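Local coordinates for protein packaging enzyme P4 (PDB 4BLP) that probably acts as a RecA-like hexameric NTPase that drives packaging of the RNA genome into the capsid of bacteriophage phi13, at residues I188-D192 and L193-L197; D213-R216 and N217-F220. All blocks are in the same frame, centred on the assembly; numbering follows the deposited sequence. Where two conformers were deposited one is given.

Contact 1 (I188-D192 and L193-L197)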
# COMPACT_ATOMS: atom_id res chain seq x y z
N ILE D 188 -0.17 37.79 -5.80
CA ILE D 188 0.71 37.14 -6.74
C ILE D 188 0.23 35.68 -6.83
O ILE D 188 0.18 35.02 -5.81
CB ILE D 188 2.18 37.24 -6.31
CG1 ILE D 188 2.66 38.72 -6.20
CG2 ILE D 188 3.05 36.43 -7.29
CD1 ILE D 188 3.98 38.93 -5.69
N ALA D 189 -0.13 35.23 -8.04
CA ALA D 189 -0.62 33.87 -8.23
C ALA D 189 0.58 32.94 -8.45
O ALA D 189 1.49 33.27 -9.22
CB ALA D 189 -1.56 33.85 -9.44
N VAL D 190 0.55 31.76 -7.83
CA VAL D 190 1.67 30.79 -7.97
C VAL D 190 1.07 29.43 -8.31
O VAL D 190 -0.13 29.21 -8.07
CB VAL D 190 2.61 30.73 -6.73
CG1 VAL D 190 3.29 32.09 -6.49
CG2 VAL D 190 1.82 30.29 -5.49
N ALA D 191 1.92 28.50 -8.82
CA ALA D 191 1.42 27.19 -9.24
C ALA D 191 1.79 26.05 -8.29
O ALA D 191 0.90 25.27 -7.91
CB ALA D 191 1.92 26.89 -10.66
N ASP D 192 3.09 25.86 -7.98
CA ASP D 192 3.50 24.67 -7.18
C ASP D 192 4.06 25.09 -5.82
O ASP D 192 4.19 26.29 -5.53
CB ASP D 192 4.54 23.83 -7.95
CG ASP D 192 5.93 24.39 -7.85
OD1 ASP D 192 6.11 25.58 -8.14
OD2 ASP D 192 6.86 23.63 -7.44
N LEU D 193 4.39 24.10 -5.02
CA LEU D 193 4.92 24.35 -3.67
C LEU D 193 6.26 25.14 -3.70
O LEU D 193 6.45 26.03 -2.87
CB LEU D 193 5.12 22.97 -3.00
CG LEU D 193 5.92 22.98 -1.68
CD1 LEU D 193 5.10 23.65 -0.55
CD2 LEU D 193 6.27 21.53 -1.31
N THR D 194 7.17 24.83 -4.66
CA THR D 194 8.46 25.53 -4.67
C THR D 194 8.28 26.99 -5.03
O THR D 194 8.91 27.85 -4.40
CB THR D 194 9.49 24.86 -5.61
OG1 THR D 194 9.05 24.95 -6.98
CG2 THR D 194 9.75 23.40 -5.24
N GLU D 195 7.42 27.28 -6.04
CA GLU D 195 7.20 28.68 -6.41
C GLU D 195 6.54 29.42 -5.24
O GLU D 195 6.88 30.56 -4.95
CB GLU D 195 6.31 28.75 -7.68
CG GLU D 195 6.14 30.17 -8.17
CD GLU D 195 5.19 30.31 -9.36
OE1 GLU D 195 4.41 29.36 -9.63
OE2 GLU D 195 5.20 31.39 -9.97
N MET D 196 5.55 28.80 -4.61
CA MET D 196 4.86 29.43 -3.47
C MET D 196 5.88 29.80 -2.38
O MET D 196 5.89 30.95 -1.95
CB MET D 196 3.81 28.45 -2.90
CG MET D 196 2.99 29.04 -1.73
SD MET D 196 3.87 29.04 -0.13
CE MET D 196 3.95 27.24 0.16
N LEU D 197 6.75 28.86 -1.98
CA LEU D 197 7.71 29.14 -0.91
C LEU D 197 8.75 30.19 -1.32
O LEU D 197 9.07 31.04 -0.51
CB LEU D 197 8.42 27.87 -0.45
CG LEU D 197 9.21 28.01 0.87
CD1 LEU D 197 8.37 28.58 2.06
CD2 LEU D 197 9.78 26.67 1.26
O HOH W 1 3.51 32.93 -10.82
O HOH W 2 5.32 26.85 -10.41
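D192 is the N-cap of helix 193-205, and its carboxylate takes the backbone N-H groups of T194 and E195. Its two carboxylate oxygens take different donors. D192 OD1 accepts from E195 N at 3.0 Å, the N-H coming from above the carboxylate plane. D192 OD2 receives the hydroxyl of T194, with T194 OG1 at 2.6 Å, through its syn lone pair. A weak bond from T194 N to D192 OD2 adds to this grip. CG of D192 stands between its own backbone N and carbonyl carbon (chi1 80°), which brings the carboxylate to the first helical turn.

E195 reaches back the other way. Its CG is anti to its backbone N (chi1 -175°) and the chain runs on extended, past the side chain of V190. CG of E195 lies 3.8 Å from V190 CG1. At the tip, E195 OE1 accepts from A191 N at 2.8 Å, met 43° out of the carboxylate plane. OE1 of E195 and OD1 of D192 are 4.4 Å apart. A water donates to both, which should ease the repulsion. R128 of the second subunit makes a salt bridge to OE1, so this end of E195 also faces the subunit interface.

M196 N bonds to D192 O at 3.0 Å, the first bond of the helical i to i-4 pattern, back to the cap residue. V190 CG2 packs on M196 CB at 3.7 Å, and W174 touches both side chains. V190 also rests on I172 of strand 170-173 and on V199 further along the helix. The contact thus turns the chain from strand 187-189, at one edge of the large mixed sheet, into helix 193-205, which packs on that sheet.

Contact 2 (D213-R216 and N217-F220)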
# COMPACT_ATOMS: atom_id res chain seq x y z
N ASP D 213 -2.71 32.46 0.69
CA ASP D 213 -4.06 31.96 0.53
C ASP D 213 -4.03 30.93 -0.59
O ASP D 213 -4.16 31.31 -1.75
CB ASP D 213 -5.03 33.11 0.22
CG ASP D 213 -6.47 32.67 0.09
OD1 ASP D 213 -6.78 31.54 0.54
OD2 ASP D 213 -7.26 33.40 -0.54
N SER D 214 -3.76 29.65 -0.29
CA SER D 214 -3.68 29.09 1.07
C SER D 214 -2.77 27.87 1.09
O SER D 214 -2.13 27.55 0.07
CB SER D 214 -5.09 28.65 1.50
OG SER D 214 -5.48 27.50 0.76
N PHE D 215 -2.76 27.13 2.21
CA PHE D 215 -1.99 25.89 2.30
C PHE D 215 -2.88 24.66 2.03
O PHE D 215 -2.50 23.54 2.38
CB PHE D 215 -1.30 25.80 3.69
CG PHE D 215 0.04 26.47 3.82
CD1 PHE D 215 0.54 27.28 2.80
CD2 PHE D 215 0.84 26.28 4.96
CE1 PHE D 215 1.79 27.91 2.93
CE2 PHE D 215 2.11 26.88 5.06
CZ PHE D 215 2.58 27.71 4.06
N ARG D 216 -4.03 24.85 1.36
CA ARG D 216 -4.88 23.69 1.09
C ARG D 216 -4.12 22.55 0.32
O ARG D 216 -4.33 21.39 0.63
CB ARG D 216 -6.20 24.08 0.43
CG ARG D 216 -6.16 24.48 -1.00
CD ARG D 216 -7.50 25.17 -1.30
NE ARG D 216 -8.67 24.30 -1.24
CZ ARG D 216 -9.34 23.90 -2.32
NH1 ARG D 216 -8.96 24.28 -3.53
NH2 ARG D 216 -10.42 23.14 -2.18
N ASN D 217 -3.21 22.88 -0.65
CA ASN D 217 -2.50 21.79 -1.34
C ASN D 217 -1.53 21.05 -0.41
O ASN D 217 -1.24 19.88 -0.67
CB ASN D 217 -1.76 22.32 -2.56
CG ASN D 217 -2.57 22.12 -3.80
OD1 ASN D 217 -3.78 21.94 -3.74
ND2 ASN D 217 -1.91 22.05 -4.95
N LEU D 218 -1.04 21.72 0.66
CA LEU D 218 -0.21 21.04 1.65
C LEU D 218 -1.08 20.06 2.44
O LEU D 218 -0.71 18.89 2.64
CB LEU D 218 0.44 22.10 2.57
CG LEU D 218 1.64 21.64 3.35
CD1 LEU D 218 2.88 21.48 2.39
CD2 LEU D 218 1.95 22.64 4.51
N VAL D 219 -2.27 20.52 2.87
CA VAL D 219 -3.20 19.62 3.58
C VAL D 219 -3.57 18.44 2.71
O VAL D 219 -3.59 17.29 3.16
CB VAL D 219 -4.48 20.38 4.02
CG1 VAL D 219 -5.53 19.41 4.62
CG2 VAL D 219 -4.14 21.49 5.00
N PHE D 220 -3.88 18.70 1.44
CA PHE D 220 -4.30 17.63 0.54
C PHE D 220 -3.15 16.70 0.13
O PHE D 220 -3.38 15.51 -0.04
CB PHE D 220 -4.93 18.24 -0.73
CG PHE D 220 -6.21 19.04 -0.55
CD1 PHE D 220 -6.96 18.95 0.62
CD2 PHE D 220 -6.65 19.90 -1.54
CE1 PHE D 220 -8.13 19.69 0.78
CE2 PHE D 220 -7.83 20.65 -1.38
CZ PHE D 220 -8.58 20.50 -0.25
O HOH W 3 -2.88 25.42 -1.73
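R216 and F220, one helical turn apart, meet through a guanidinium and a ring. With chi1 at 74°, CG sits between the backbone N and carbonyl carbon of R216. R216 CG is 4.2 Å from F220 CE2. A bend at chi3 then turns the tip past the rim of the F220 ring. R216 NE is 3.7 Å from F220 CE2, and this carbon stands over one face of the guanidinium. R216 CZ is also 3.7 Å from F220 CE2. The two planes are 70° apart, so they do not stack flat. R216 NH2 comes to the ring edge, in its plane, 3.7 Å from F220 CE2. On the side turned away from the ring, R216 NH1 bonds to G175 O and to T240 of the second subunit, and NH2 bonds to S276 of that subunit. These bonds fix the tip at the interface.

The carbonyl of R216 lies over one face of the F220 ring, with R216 O 3.2 Å from F220 CG, while it accepts from F220 N at 2.8 Å. F215 is the N-cap residue, and F215 O accepts from V219 N at 3.1 Å. Before it, S214 OG takes the backbone N of R216 in an ST turn, after a cis peptide between D213 and S214. A cis peptide after an acidic residue at a strand end, beside the probable P-loop serine S160, is consistent with the Walker B region of RecA-like NTPases.

Both contacts are local and lie in series along the chain, neither nested nor crossed. Contact 1 comes first and closes the turn from edge strand 187-189 into helix 193-205. The chain then returns through strand 210-213, which lies two places inward in the same mixed sheet, and contact 2 opens at its end and leads into helix 216-221. Their centres are about 11 Å apart. They touch directly, with CE of M196 3.6 Å from CE1 of F215, so the first turn of helix 193-205 packs against the loop after strand 210-213. Both follow the C-terminal ends of parallel strands of the sheet, and both pack against the second subunit there.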